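Local coordinates for protein galactose-binding lectin (Arachis hypogaea, PDB 6VAW) that binds D-galactose as a homotetrameric, calcium- and manganese-containing legume lectin, at residues R45-M50 with I86-P91; D141-D146 with K195-E200; I18-D23 with G30-T35; V151-V156 with V176-D181. All blocks are in the same frame, centred on the assembly; numbering follows the deposited sequence.

Contact 1 (R45-M50 with I86-P91)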
loop_
_atom_site.group_PDB
_atom_site.type_symbol
_atom_site.label_atom_id
_atom_site.label_comp_id
_atom_site.label_asym_id
_atom_site.label_seq_id
_atom_site.Cartn_x
_atom_site.Cartn_y
_atom_site.Cartn_z
ATOM N N ARG A 45 11.925 1.120 -25.373
ATOM C CA ARG A 45 12.100 0.645 -24.009
ATOM C C ARG A 45 11.547 1.669 -23.021
ATOM O O ARG A 45 11.607 2.874 -23.281
ATOM C CB ARG A 45 13.571 0.343 -23.678
ATOM C CG ARG A 45 14.442 -0.119 -24.848
ATOM C CD ARG A 45 15.698 -0.853 -24.409
ATOM N NE ARG A 45 16.546 -0.076 -23.509
ATOM C CZ ARG A 45 17.741 -0.481 -23.092
ATOM N NH1 ARG A 45 18.246 -1.633 -23.523
ATOM N NH2 ARG A 45 18.441 0.257 -22.246
ATOM N N VAL A 46 10.984 1.187 -21.901
ATOM C CA VAL A 46 10.508 2.010 -20.797
ATOM C C VAL A 46 11.229 1.541 -19.547
ATOM O O VAL A 46 11.357 0.334 -19.341
ATOM C CB VAL A 46 8.969 2.074 -20.608
ATOM C CG1 VAL A 46 8.301 2.707 -21.808
ATOM C CG2 VAL A 46 8.358 0.705 -20.294
ATOM N N LEU A 47 11.709 2.476 -18.724
ATOM C CA LEU A 47 12.391 2.162 -17.470
ATOM C C LEU A 47 11.764 2.915 -16.318
ATOM O O LEU A 47 11.322 4.061 -16.507
ATOM C CB LEU A 47 13.885 2.539 -17.533
ATOM C CG LEU A 47 14.735 1.921 -18.639
ATOM C CD1 LEU A 47 15.902 2.817 -18.970
ATOM C CD2 LEU A 47 15.221 0.538 -18.261
ATOM N N TYR A 48 11.754 2.292 -15.119
ATOM C CA TYR A 48 11.347 3.014 -13.928
ATOM C C TYR A 48 12.496 4.002 -13.713
ATOM O O TYR A 48 13.652 3.593 -13.782
ATOM C CB TYR A 48 11.069 2.074 -12.751
ATOM C CG TYR A 48 10.587 2.822 -11.536
ATOM C CD1 TYR A 48 9.342 3.451 -11.529
ATOM C CD2 TYR A 48 11.377 2.913 -10.391
ATOM C CE1 TYR A 48 8.884 4.128 -10.405
ATOM C CE2 TYR A 48 10.937 3.619 -9.269
ATOM C CZ TYR A 48 9.691 4.222 -9.283
ATOM O OH TYR A 48 9.235 4.878 -8.163
ATOM N N ALA A 49 12.145 5.268 -13.629
ATOM C CA ALA A 49 13.139 6.359 -13.670
ATOM C C ALA A 49 14.129 6.315 -12.517
ATOM O O ALA A 49 15.196 6.869 -12.670
ATOM C CB ALA A 49 12.436 7.684 -13.722
ATOM N N MET A 50 13.743 5.737 -11.403
ATOM C CA MET A 50 14.638 5.767 -10.243
ATOM C C MET A 50 15.517 4.524 -10.203
ATOM O O MET A 50 15.023 3.421 -10.378
ATOM C CB MET A 50 13.833 5.878 -8.958
ATOM C CG MET A 50 14.683 5.866 -7.759
ATOM S SD MET A 50 13.767 6.227 -6.278
ATOM C CE MET A 50 12.597 4.869 -6.171
ATOM N N ILE A 86 10.690 -8.057 -23.590
ATOM C CA ILE A 86 11.534 -8.557 -22.501
ATOM C C ILE A 86 11.366 -7.626 -21.270
ATOM O O ILE A 86 11.398 -6.395 -21.400
ATOM C CB ILE A 86 13.023 -8.759 -22.888
ATOM C CG1 ILE A 86 13.819 -9.454 -21.704
ATOM C CG2 ILE A 86 13.714 -7.470 -23.421
ATOM C CD1 ILE A 86 15.303 -9.775 -21.990
ATOM N N PHE A 87 11.119 -8.233 -20.110
ATOM C CA PHE A 87 11.113 -7.546 -18.823
ATOM C C PHE A 87 12.555 -7.637 -18.359
ATOM O O PHE A 87 13.063 -8.751 -18.218
ATOM C CB PHE A 87 10.120 -8.185 -17.825
ATOM C CG PHE A 87 10.388 -7.758 -16.405
ATOM C CD1 PHE A 87 10.167 -6.444 -16.003
ATOM C CD2 PHE A 87 10.872 -8.663 -15.469
ATOM C CE1 PHE A 87 10.408 -6.053 -14.673
ATOM C CE2 PHE A 87 11.111 -8.268 -14.141
ATOM C CZ PHE A 87 10.890 -6.973 -13.758
ATOM N N PHE A 88 13.250 -6.502 -18.197
ATOM C CA PHE A 88 14.671 -6.623 -17.905
ATOM C C PHE A 88 15.136 -5.715 -16.767
ATOM O O PHE A 88 14.449 -4.790 -16.342
ATOM C CB PHE A 88 15.516 -6.379 -19.178
ATOM C CG PHE A 88 15.559 -4.933 -19.649
ATOM C CD1 PHE A 88 14.461 -4.354 -20.281
ATOM C CD2 PHE A 88 16.694 -4.159 -19.464
ATOM C CE1 PHE A 88 14.480 -3.000 -20.672
ATOM C CE2 PHE A 88 16.734 -2.821 -19.899
ATOM C CZ PHE A 88 15.625 -2.249 -20.505
ATOM N N ILE A 89 16.324 -6.052 -16.272
ATOM C CA ILE A 89 17.063 -5.422 -15.169
ATOM C C ILE A 89 18.421 -5.119 -15.711
ATOM O O ILE A 89 19.032 -6.009 -16.288
ATOM C CB ILE A 89 17.157 -6.306 -13.932
ATOM C CG1 ILE A 89 15.862 -7.069 -13.660
ATOM C CG2 ILE A 89 17.594 -5.470 -12.726
ATOM C CD1 ILE A 89 16.038 -8.265 -12.634
ATOM N N ALA A 90 18.882 -3.879 -15.596
ATOM C CA ALA A 90 20.174 -3.550 -16.212
ATOM C C ALA A 90 20.893 -2.432 -15.445
ATOM O O ALA A 90 20.258 -1.796 -14.608
ATOM C CB ALA A 90 19.959 -3.148 -17.683
ATOM N N PRO A 91 22.197 -2.159 -15.722
ATOM C CA PRO A 91 22.888 -1.036 -15.026
ATOM C C PRO A 91 22.095 0.273 -15.193
ATOM O O PRO A 91 21.380 0.432 -16.204
ATOM C CB PRO A 91 24.270 -0.985 -15.708
ATOM C CG PRO A 91 24.485 -2.369 -16.220
ATOM C CD PRO A 91 23.100 -2.816 -16.685
#
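The ring of Phe88 points its far end at two side chains of 45-50: the guanidinium of Arg45 and a methyl of Leu47. Its CZ atom stands 3.7 Å above the Arg45 guanidinium plane, over the centre of the group, so the arginine presents one flat face to the end of the ring. The two planes are 46° apart and the side chains run across each other at about a right angle, which makes this neither a parallel stack nor a true T. Arg45 CZ is 3.8 Å from Phe88 CZ. A bend at chi3 (-57°) takes the long arginine chain round to this place, while its N-H groups are taken up elsewhere: NE bonds to Gln21 OE1, NH2 to Thr94 OG1 and NH1 to Gly107 O. These three bonds would fix the rotation of the group, so that a buried cation can offer its flat face to an aromatic ring. Leu47 also meets the ring crosswise, with CD2 3.6 Å from Phe88 CZ. Phe88 reaches both partners because its CG sits between the backbone N and the carbonyl carbon (chi1 72°). Phenylalanine suits the place, being long enough to span the gap and wholly apolar. The gap exists because strand 201-209 runs between the two strands, and both Arg45 and Phe88 pack on its Ser207. Phe87, just before, points the other way, to Phe69 of the other sheet and Phe206. Arg45, Leu47 and Phe88 meet on the seven-stranded sheet's face turned away from the other sheet, and Val46, Phe87 and Ile89 point inward, the alternation of a legume lectin beta-sandwich.

Contact 2 (D141-D146 with K195-E200)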
loop_
_atom_site.group_PDB
_atom_site.type_symbol
_atom_site.label_atom_id
_atom_site.label_comp_id
_atom_site.label_asym_id
_atom_site.label_seq_id
_atom_site.Cartn_x
_atom_site.Cartn_y
_atom_site.Cartn_z
ATOM N N ASP A 141 16.953 -14.905 -19.293
ATOM C CA ASP A 141 18.167 -14.412 -19.963
ATOM C C ASP A 141 19.146 -13.807 -19.015
ATOM O O ASP A 141 18.790 -12.951 -18.230
ATOM C CB ASP A 141 17.804 -13.337 -20.978
ATOM C CG ASP A 141 16.981 -13.817 -22.144
ATOM O OD1 ASP A 141 16.819 -15.047 -22.287
ATOM O OD2 ASP A 141 16.570 -12.973 -22.958
ATOM N N VAL A 142 20.391 -14.159 -19.193
ATOM C CA VAL A 142 21.476 -13.657 -18.369
ATOM C C VAL A 142 22.597 -13.200 -19.306
ATOM O O VAL A 142 23.386 -14.018 -19.793
ATOM C CB VAL A 142 21.975 -14.679 -17.290
ATOM C CG1 VAL A 142 23.081 -14.068 -16.432
ATOM C CG2 VAL A 142 20.820 -15.165 -16.400
ATOM N N ASN A 143 22.621 -11.875 -19.579
ATOM C CA ASN A 143 23.608 -11.202 -20.430
ATOM C C ASN A 143 23.580 -11.702 -21.886
ATOM O O ASN A 143 24.523 -11.455 -22.643
ATOM C CB ASN A 143 25.028 -11.336 -19.842
ATOM C CG ASN A 143 25.199 -10.631 -18.514
ATOM O OD1 ASN A 143 24.609 -9.587 -18.243
ATOM N ND2 ASN A 143 26.016 -11.196 -17.652
ATOM N N SER A 144 22.495 -12.379 -22.284
ATOM C CA SER A 144 22.363 -12.919 -23.627
ATOM C C SER A 144 20.915 -13.249 -23.959
ATOM O O SER A 144 20.164 -13.697 -23.087
ATOM C CB SER A 144 23.218 -14.184 -23.782
ATOM O OG SER A 144 23.122 -14.741 -25.086
ATOM N N VAL A 145 20.547 -13.071 -25.238
ATOM C CA VAL A 145 19.236 -13.468 -25.750
ATOM C C VAL A 145 19.295 -14.957 -26.176
ATOM O O VAL A 145 18.322 -15.491 -26.710
ATOM C CB VAL A 145 18.645 -12.537 -26.858
ATOM C CG1 VAL A 145 18.266 -11.174 -26.279
ATOM C CG2 VAL A 145 19.592 -12.389 -28.037
ATOM N N ASP A 146 20.443 -15.633 -25.914
ATOM C CA ASP A 146 20.570 -17.091 -25.992
ATOM C C ASP A 146 20.239 -17.529 -24.553
ATOM O O ASP A 146 21.111 -17.543 -23.682
ATOM C CB ASP A 146 21.957 -17.556 -26.468
ATOM C CG ASP A 146 22.066 -19.063 -26.732
ATOM O OD1 ASP A 146 21.292 -19.840 -26.119
ATOM O OD2 ASP A 146 22.920 -19.465 -27.559
ATOM N N LYS A 195 23.638 -10.360 -7.583
ATOM C CA LYS A 195 24.840 -9.740 -6.993
ATOM C C LYS A 195 26.104 -9.999 -7.846
ATOM O O LYS A 195 27.000 -9.162 -7.884
ATOM C CB LYS A 195 25.045 -10.292 -5.578
ATOM C CG LYS A 195 26.062 -9.563 -4.720
ATOM C CD LYS A 195 26.234 -10.318 -3.425
ATOM C CE LYS A 195 26.973 -9.538 -2.385
ATOM N NZ LYS A 195 27.366 -10.420 -1.257
ATOM N N ALA A 196 26.175 -11.164 -8.521
ATOM C CA ALA A 196 27.307 -11.543 -9.369
ATOM C C ALA A 196 27.180 -11.015 -10.803
ATOM O O ALA A 196 28.193 -10.807 -11.461
ATOM C CB ALA A 196 27.440 -13.068 -9.410
ATOM N N LYS A 197 25.958 -10.814 -11.287
ATOM C CA LYS A 197 25.735 -10.422 -12.675
ATOM C C LYS A 197 25.418 -8.943 -12.869
ATOM O O LYS A 197 25.517 -8.441 -13.984
ATOM C CB LYS A 197 24.579 -11.252 -13.266
ATOM C CG LYS A 197 24.777 -12.776 -13.222
ATOM C CD LYS A 197 25.951 -13.242 -14.075
ATOM C CE LYS A 197 26.080 -14.742 -14.064
ATOM N NZ LYS A 197 27.404 -15.180 -14.579
ATOM N N LEU A 198 24.974 -8.265 -11.842
ATOM C CA LEU A 198 24.603 -6.859 -12.006
ATOM C C LEU A 198 25.270 -5.935 -10.986
ATOM O O LEU A 198 25.593 -6.404 -9.902
ATOM C CB LEU A 198 23.072 -6.702 -11.886
ATOM C CG LEU A 198 22.250 -7.183 -13.101
ATOM C CD1 LEU A 198 20.802 -7.376 -12.735
ATOM C CD2 LEU A 198 22.382 -6.237 -14.277
ATOM N N PRO A 199 25.311 -4.601 -11.259
ATOM C CA PRO A 199 25.865 -3.648 -10.267
ATOM C C PRO A 199 24.902 -3.419 -9.102
ATOM O O PRO A 199 23.700 -3.794 -9.194
ATOM C CB PRO A 199 26.051 -2.366 -11.080
ATOM C CG PRO A 199 25.036 -2.448 -12.172
ATOM C CD PRO A 199 24.904 -3.901 -12.506
ATOM N N GLU A 200 25.383 -2.738 -8.038
ATOM C CA GLU A 200 24.528 -2.453 -6.868
ATOM C C GLU A 200 23.244 -1.678 -7.229
ATOM O O GLU A 200 22.207 -1.919 -6.618
ATOM C CB GLU A 200 25.304 -1.670 -5.798
ATOM C CG GLU A 200 26.324 -2.515 -5.070
ATOM C CD GLU A 200 27.396 -1.697 -4.383
ATOM O OE1 GLU A 200 27.140 -1.233 -3.250
ATOM O OE2 GLU A 200 28.496 -1.541 -4.961
HETATM O O HOH W 1 27.272 -9.567 -15.678
#
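Lys197 lays its aliphatic chain across Val142 and beside Asn143. Its CB leaves the end of the short helix 194-197 in the direction of the loop. CG already lies 3.9 Å from Val142 CG1; the bend at chi2 (-64°) then keeps CD (3.8 Å) and CE (3.9 Å) over the same methyl. The two side chains cross at about a right angle, so CG1 sits against the middle of the lysine chain. CD has a second neighbour, Asn143 ND2, at 4.1 Å. NZ runs on past the methyl, 4.8 Å from Val142 CG1. Lysine suits this exposed surface, since its methylenes can cover the valine while the charged tip lies beyond the packed carbons.

Beside this packing, a water joins the same two residues, accepting from Asn143 ND2 at 2.9 Å and donating to Lys197 O at 2.7 Å. That carbonyl also receives His116 NE2, and Asn143 OD1 takes the backbone N of Phe117, so both ends of the asparagine amide are used. Asn143 has a positive phi (62°), a conformation asparagine tolerates well. The arrangement is a surface packing of a strand corner, where the chain leaves strand 137-141, against the short helix preceding strand 201-209 of the lectin sandwich.

Contact 3 (I18-D23 with G30-T35)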
loop_
_atom_site.group_PDB
_atom_site.type_symbol
_atom_site.label_atom_id
_atom_site.label_comp_id
_atom_site.label_asym_id
_atom_site.label_seq_id
_atom_site.Cartn_x
_atom_site.Cartn_y
_atom_site.Cartn_z
ATOM N N ILE A 18 8.730 7.469 -15.272
ATOM C CA ILE A 18 9.029 6.625 -16.420
ATOM C C ILE A 18 9.997 7.299 -17.433
ATOM O O ILE A 18 9.693 8.365 -17.986
ATOM C CB ILE A 18 7.730 6.137 -17.138
ATOM C CG1 ILE A 18 6.790 5.343 -16.193
ATOM C CG2 ILE A 18 8.087 5.271 -18.381
ATOM C CD1 ILE A 18 7.369 3.983 -15.607
ATOM N N ASN A 19 11.146 6.637 -17.704
ATOM C CA ASN A 19 12.120 7.034 -18.718
ATOM C C ASN A 19 11.764 6.325 -20.004
ATOM O O ASN A 19 11.662 5.099 -20.000
ATOM C CB ASN A 19 13.574 6.687 -18.339
ATOM C CG ASN A 19 14.221 7.437 -17.197
ATOM O OD1 ASN A 19 15.101 6.896 -16.519
ATOM N ND2 ASN A 19 13.852 8.691 -16.967
ATOM N N PHE A 20 11.534 7.071 -21.079
ATOM C CA PHE A 20 11.194 6.525 -22.389
ATOM C C PHE A 20 12.440 6.515 -23.283
ATOM O O PHE A 20 13.155 7.515 -23.362
ATOM C CB PHE A 20 10.045 7.335 -23.036
ATOM C CG PHE A 20 8.758 7.317 -22.243
ATOM C CD1 PHE A 20 7.855 6.264 -22.372
ATOM C CD2 PHE A 20 8.450 8.346 -21.357
ATOM C CE1 PHE A 20 6.663 6.245 -21.632
ATOM C CE2 PHE A 20 7.262 8.320 -20.602
ATOM C CZ PHE A 20 6.365 7.284 -20.770
ATOM N N GLN A 21 12.703 5.392 -23.935
ATOM C CA GLN A 21 13.857 5.221 -24.801
ATOM C C GLN A 21 13.433 4.717 -26.170
ATOM O O GLN A 21 12.668 3.764 -26.267
ATOM C CB GLN A 21 14.900 4.249 -24.196
ATOM C CG GLN A 21 15.445 4.657 -22.823
ATOM C CD GLN A 21 16.634 3.821 -22.393
ATOM O OE1 GLN A 21 16.742 2.618 -22.682
ATOM N NE2 GLN A 21 17.512 4.431 -21.621
ATOM N N GLY A 22 13.935 5.354 -27.215
ATOM C CA GLY A 22 13.619 4.939 -28.570
ATOM C C GLY A 22 12.213 5.255 -29.027
ATOM O O GLY A 22 11.686 6.328 -28.740
ATOM N N ASP A 23 11.587 4.284 -29.707
ATOM C CA ASP A 23 10.321 4.443 -30.433
ATOM C C ASP A 23 9.027 4.328 -29.590
ATOM O O ASP A 23 7.941 4.291 -30.172
ATOM C CB ASP A 23 10.284 3.433 -31.596
ATOM C CG ASP A 23 11.431 3.611 -32.595
ATOM O OD1 ASP A 23 11.881 4.763 -32.796
ATOM O OD2 ASP A 23 11.900 2.599 -33.150
ATOM N N GLY A 30 -3.952 4.974 -22.155
ATOM C CA GLY A 30 -2.972 4.847 -21.077
ATOM C C GLY A 30 -1.954 3.727 -21.235
ATOM O O GLY A 30 -1.059 3.583 -20.399
ATOM N N ASN A 31 -2.094 2.921 -22.292
ATOM C CA ASN A 31 -1.157 1.843 -22.599
ATOM C C ASN A 31 0.125 2.393 -23.194
ATOM O O ASN A 31 0.099 3.410 -23.898
ATOM C CB ASN A 31 -1.758 0.843 -23.606
ATOM C CG ASN A 31 -2.941 0.009 -23.163
ATOM O OD1 ASN A 31 -3.496 -0.751 -23.954
ATOM N ND2 ASN A 31 -3.356 0.096 -21.925
ATOM N N ILE A 32 1.227 1.698 -22.947
ATOM C CA ILE A 32 2.518 2.011 -23.533
ATOM C C ILE A 32 2.663 1.130 -24.762
ATOM O O ILE A 32 2.509 -0.091 -24.650
ATOM C CB ILE A 32 3.686 1.807 -22.522
ATOM C CG1 ILE A 32 3.766 2.993 -21.531
ATOM C CG2 ILE A 32 5.018 1.617 -23.243
ATOM C CD1 ILE A 32 4.876 2.857 -20.480
ATOM N N GLN A 33 2.958 1.740 -25.917
ATOM C CA GLN A 33 3.249 1.021 -27.167
ATOM C C GLN A 33 4.757 1.124 -27.377
ATOM O O GLN A 33 5.275 2.234 -27.493
ATOM C CB GLN A 33 2.448 1.601 -28.350
ATOM C CG GLN A 33 2.658 0.778 -29.605
ATOM C CD GLN A 33 1.884 1.270 -30.793
ATOM O OE1 GLN A 33 2.455 1.473 -31.873
ATOM N NE2 GLN A 33 0.565 1.402 -30.643
ATOM N N LEU A 34 5.471 -0.013 -27.373
ATOM C CA LEU A 34 6.925 0.043 -27.409
ATOM C C LEU A 34 7.537 0.228 -28.774
ATOM O O LEU A 34 8.545 0.917 -28.854
ATOM C CB LEU A 34 7.532 -1.186 -26.768
ATOM C CG LEU A 34 7.394 -1.263 -25.219
ATOM C CD1 LEU A 34 7.559 -2.673 -24.721
ATOM C CD2 LEU A 34 8.369 -0.318 -24.513
ATOM N N THR A 35 6.996 -0.397 -29.818
ATOM C CA THR A 35 7.605 -0.239 -31.147
ATOM C C THR A 35 6.751 0.607 -32.109
ATOM O O THR A 35 5.542 0.767 -31.925
ATOM C CB THR A 35 7.921 -1.597 -31.774
ATOM O OG1 THR A 35 6.733 -2.383 -31.866
ATOM C CG2 THR A 35 8.996 -2.356 -31.010
HETATM O O HOH W 2 5.237 3.598 -30.472
#
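Phe20 and Ile32 meet where strand 18-22, at the margin of the curved seven-stranded sheet, passes the short strand 32-33 of the other sheet in the legume lectin beta-sandwich. This apolar end is the closely packed part. The first torsion of Ile32 sets CG1 beside the backbone N, and the anti chi2 (179°) then extends CD1 to the ring, 4.0 Å from Phe20 CE1. The two side chains meet obliquely. One face of the ring is covered from its own strand by Ile18 CG2, which lies 3.5 Å above the plane, offset toward the rim. Val46 and Val26 touch both Phe20 and Ile32, so a branched chain and a flat ring suit a site with apolar neighbours from several strands.

The other end is looser, made of backbone and water. Here the chains come nearest, with Asp23 CA 5.5 Å from Thr35 CA, yet the side chains of Leu34 and Thr35 start away from 18-23 and only main-chain atoms face Asp23. Leu34 packs on Ile220, and Thr35 OG1 bonds to His218. Asp23 suits this turn because its carboxylate holds the chain leading into strand 43-53: OD1 forms a salt bridge with Lys39, and OD2 is hydrogen-bonded to Ser42 OG and Val43 N. Its carbonyl carbon lies 3.5 Å from Leu34 O. A water fills in beside them, placed to donate to Asp23 O at 2.8 Å and, over a longer reach, to Thr35 O at 3.2 Å, though it has more acceptors about it than protons to give.

Contact 4 (V151-V156 with V176-D181); sequences VPWNSV and VAVTND
Trp153 of 151-156 reaches across to Val178 and Asn180, joining the two sheets of the legume lectin sandwich: it follows edge strand 149-152 of the seven-stranded sheet, whereas strand 173-179 belongs to the other.

The polar link is one hydrogen bond. Trp153 NE1 donates to Asn180 OD1 at 2.8 Å, a short but bent bond with an N-H...O angle of 131°. The acceptor sits 32° out of the indole plane, while on the asparagine side the donor lies in the carbonyl plane, on a lone pair. Asparagine suits this place because its two ends do different work: OD1 takes the indole N-H, and ND2 bonds to Asp184 O across the turn leading to strand 185-191.

The apolar part is a crosswise meeting with Val178, whose CG1 lies 3.7 Å from Trp153 NE1 and 4.3 Å from CE2. Trp153 CG stands anti to the backbone N (chi1 175°), which carries the ring inward, where Val161, Phe71 and Met73 pack on it. A large ring with a single polar edge atom fits this mostly apolar interior.

Trp153 lies near the metal sites, its side chain about 5 Å from that of the manganese ligand His137. On the far side of strand 173-179, Ala177 and Thr179 pack against another subunit. Above the indole, offset toward its rim, stands the backbone N of Ser155, 4.2 Å from the Trp153 plane and bonded to Asp136 OD2.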
loop_
_atom_site.group_PDB
_atom_site.type_symbol
_atom_site.label_atom_id
_atom_site.label_comp_id
_atom_site.label_asym_id
_atom_site.label_seq_id
_atom_site.Cartn_x
_atom_site.Cartn_y
_atom_site.Cartn_z
ATOM N N VAL A 151 10.759 -22.165 -21.839
ATOM C CA VAL A 151 9.574 -23.008 -21.678
ATOM C C VAL A 151 8.648 -22.705 -22.873
ATOM O O VAL A 151 8.460 -21.514 -23.202
ATOM C CB VAL A 151 8.863 -22.828 -20.301
ATOM C CG1 VAL A 151 8.359 -21.400 -20.090
ATOM C CG2 VAL A 151 7.728 -23.832 -20.112
ATOM N N PRO A 152 8.030 -23.729 -23.512
ATOM C CA PRO A 152 7.104 -23.424 -24.626
ATOM C C PRO A 152 5.895 -22.625 -24.116
ATOM O O PRO A 152 5.434 -22.793 -22.985
ATOM C CB PRO A 152 6.709 -24.805 -25.152
ATOM C CG PRO A 152 7.792 -25.740 -24.659
ATOM C CD PRO A 152 8.150 -25.188 -23.304
ATOM N N TRP A 153 5.447 -21.694 -24.940
ATOM C CA TRP A 153 4.349 -20.797 -24.638
ATOM C C TRP A 153 3.640 -20.476 -25.960
ATOM O O TRP A 153 4.099 -20.903 -27.022
ATOM C CB TRP A 153 4.927 -19.557 -23.909
ATOM C CG TRP A 153 3.972 -18.437 -23.608
ATOM C CD1 TRP A 153 2.929 -18.457 -22.729
ATOM C CD2 TRP A 153 4.033 -17.103 -24.132
ATOM N NE1 TRP A 153 2.318 -17.225 -22.692
ATOM C CE2 TRP A 153 2.969 -16.377 -23.553
ATOM C CE3 TRP A 153 4.891 -16.448 -25.032
ATOM C CZ2 TRP A 153 2.740 -15.022 -23.843
ATOM C CZ3 TRP A 153 4.651 -15.112 -25.333
ATOM C CH2 TRP A 153 3.591 -14.414 -24.737
ATOM N N ASN A 154 2.486 -19.835 -25.898
ATOM C CA ASN A 154 1.765 -19.461 -27.115
ATOM C C ASN A 154 1.347 -18.001 -27.019
ATOM O O ASN A 154 0.626 -17.643 -26.086
ATOM C CB ASN A 154 0.551 -20.381 -27.339
ATOM C CG ASN A 154 -0.257 -20.088 -28.590
ATOM O OD1 ASN A 154 0.267 -19.653 -29.628
ATOM N ND2 ASN A 154 -1.557 -20.347 -28.522
ATOM N N SER A 155 1.818 -17.153 -27.966
ATOM C CA SER A 155 1.430 -15.743 -27.959
ATOM C C SER A 155 0.156 -15.582 -28.795
ATOM O O SER A 155 0.176 -15.767 -30.012
ATOM C CB SER A 155 2.558 -14.845 -28.463
ATOM O OG SER A 155 2.228 -13.464 -28.382
ATOM N N VAL A 156 -0.960 -15.296 -28.116
ATOM C CA VAL A 156 -2.280 -15.129 -28.731
ATOM C C VAL A 156 -2.486 -13.638 -29.073
ATOM O O VAL A 156 -2.418 -12.774 -28.199
ATOM C CB VAL A 156 -3.414 -15.705 -27.828
ATOM C CG1 VAL A 156 -4.797 -15.473 -28.447
ATOM C CG2 VAL A 156 -3.190 -17.194 -27.548
ATOM N N VAL A 176 8.767 -17.238 -12.328
ATOM C CA VAL A 176 7.857 -16.534 -13.251
ATOM C C VAL A 176 6.587 -17.360 -13.473
ATOM O O VAL A 176 6.679 -18.549 -13.796
ATOM C CB VAL A 176 8.566 -16.253 -14.612
ATOM C CG1 VAL A 176 7.663 -15.469 -15.569
ATOM C CG2 VAL A 176 9.902 -15.548 -14.425
ATOM N N ALA A 177 5.423 -16.717 -13.341
ATOM C CA ALA A 177 4.125 -17.338 -13.627
ATOM C C ALA A 177 3.416 -16.446 -14.639
ATOM O O ALA A 177 3.227 -15.258 -14.376
ATOM C CB ALA A 177 3.286 -17.533 -12.361
ATOM N N VAL A 178 3.051 -17.031 -15.777
ATOM C CA VAL A 178 2.391 -16.360 -16.900
ATOM C C VAL A 178 0.980 -16.904 -17.067
ATOM O O VAL A 178 0.815 -18.103 -17.303
ATOM C CB VAL A 178 3.229 -16.549 -18.189
ATOM C CG1 VAL A 178 2.677 -15.720 -19.332
ATOM C CG2 VAL A 178 4.702 -16.243 -17.941
ATOM N N THR A 179 -0.031 -16.036 -16.926
ATOM C CA THR A 179 -1.444 -16.405 -17.025
ATOM C C THR A 179 -1.981 -15.990 -18.380
ATOM O O THR A 179 -2.057 -14.799 -18.667
ATOM C CB THR A 179 -2.276 -15.790 -15.867
ATOM O OG1 THR A 179 -1.697 -16.143 -14.613
ATOM C CG2 THR A 179 -3.717 -16.256 -15.872
ATOM N N ASN A 180 -2.405 -16.973 -19.185
ATOM C CA ASN A 180 -2.964 -16.729 -20.520
ATOM C C ASN A 180 -4.487 -16.492 -20.475
ATOM O O ASN A 180 -5.126 -16.627 -19.422
ATOM C CB ASN A 180 -2.632 -17.888 -21.462
ATOM C CG ASN A 180 -1.157 -18.135 -21.586
ATOM O OD1 ASN A 180 -0.458 -17.449 -22.341
ATOM N ND2 ASN A 180 -0.649 -19.089 -20.796
ATOM N N ASP A 181 -5.039 -16.130 -21.653
ATOM C CA ASP A 181 -6.436 -15.825 -21.964
ATOM C C ASP A 181 -7.328 -17.044 -21.741
ATOM O O ASP A 181 -8.419 -16.895 -21.194
ATOM C CB ASP A 181 -6.515 -15.361 -23.452
ATOM C CG ASP A 181 -7.808 -14.712 -23.883
ATOM O OD1 ASP A 181 -8.259 -13.767 -23.192
ATOM O OD2 ASP A 181 -8.320 -15.078 -24.960
#

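How the contacts relate
From the N terminus, contact 3 closes first, a short loop that leaves the margin of the seven-stranded sheet and ends on the other sheet. Contact 1 follows in series, closing a longer loop between two strands of the seven-stranded sheet; strand 18-22 pairs with strand 43-53, so contacts 3 and 1 adjoin through backbone bonds. Contact 2 spans the widest stretch of chain, from the corner after strand 137-141 to helix 194-197, and contact 4 opens and closes within that span, tying the opposite margin of the seven-stranded sheet to the other sheet. None cross. Contacts 1 and 2 touch at several points, among them Ile89 on Leu198 and Pro91 on Pro199, whereas contact 4 touches no other.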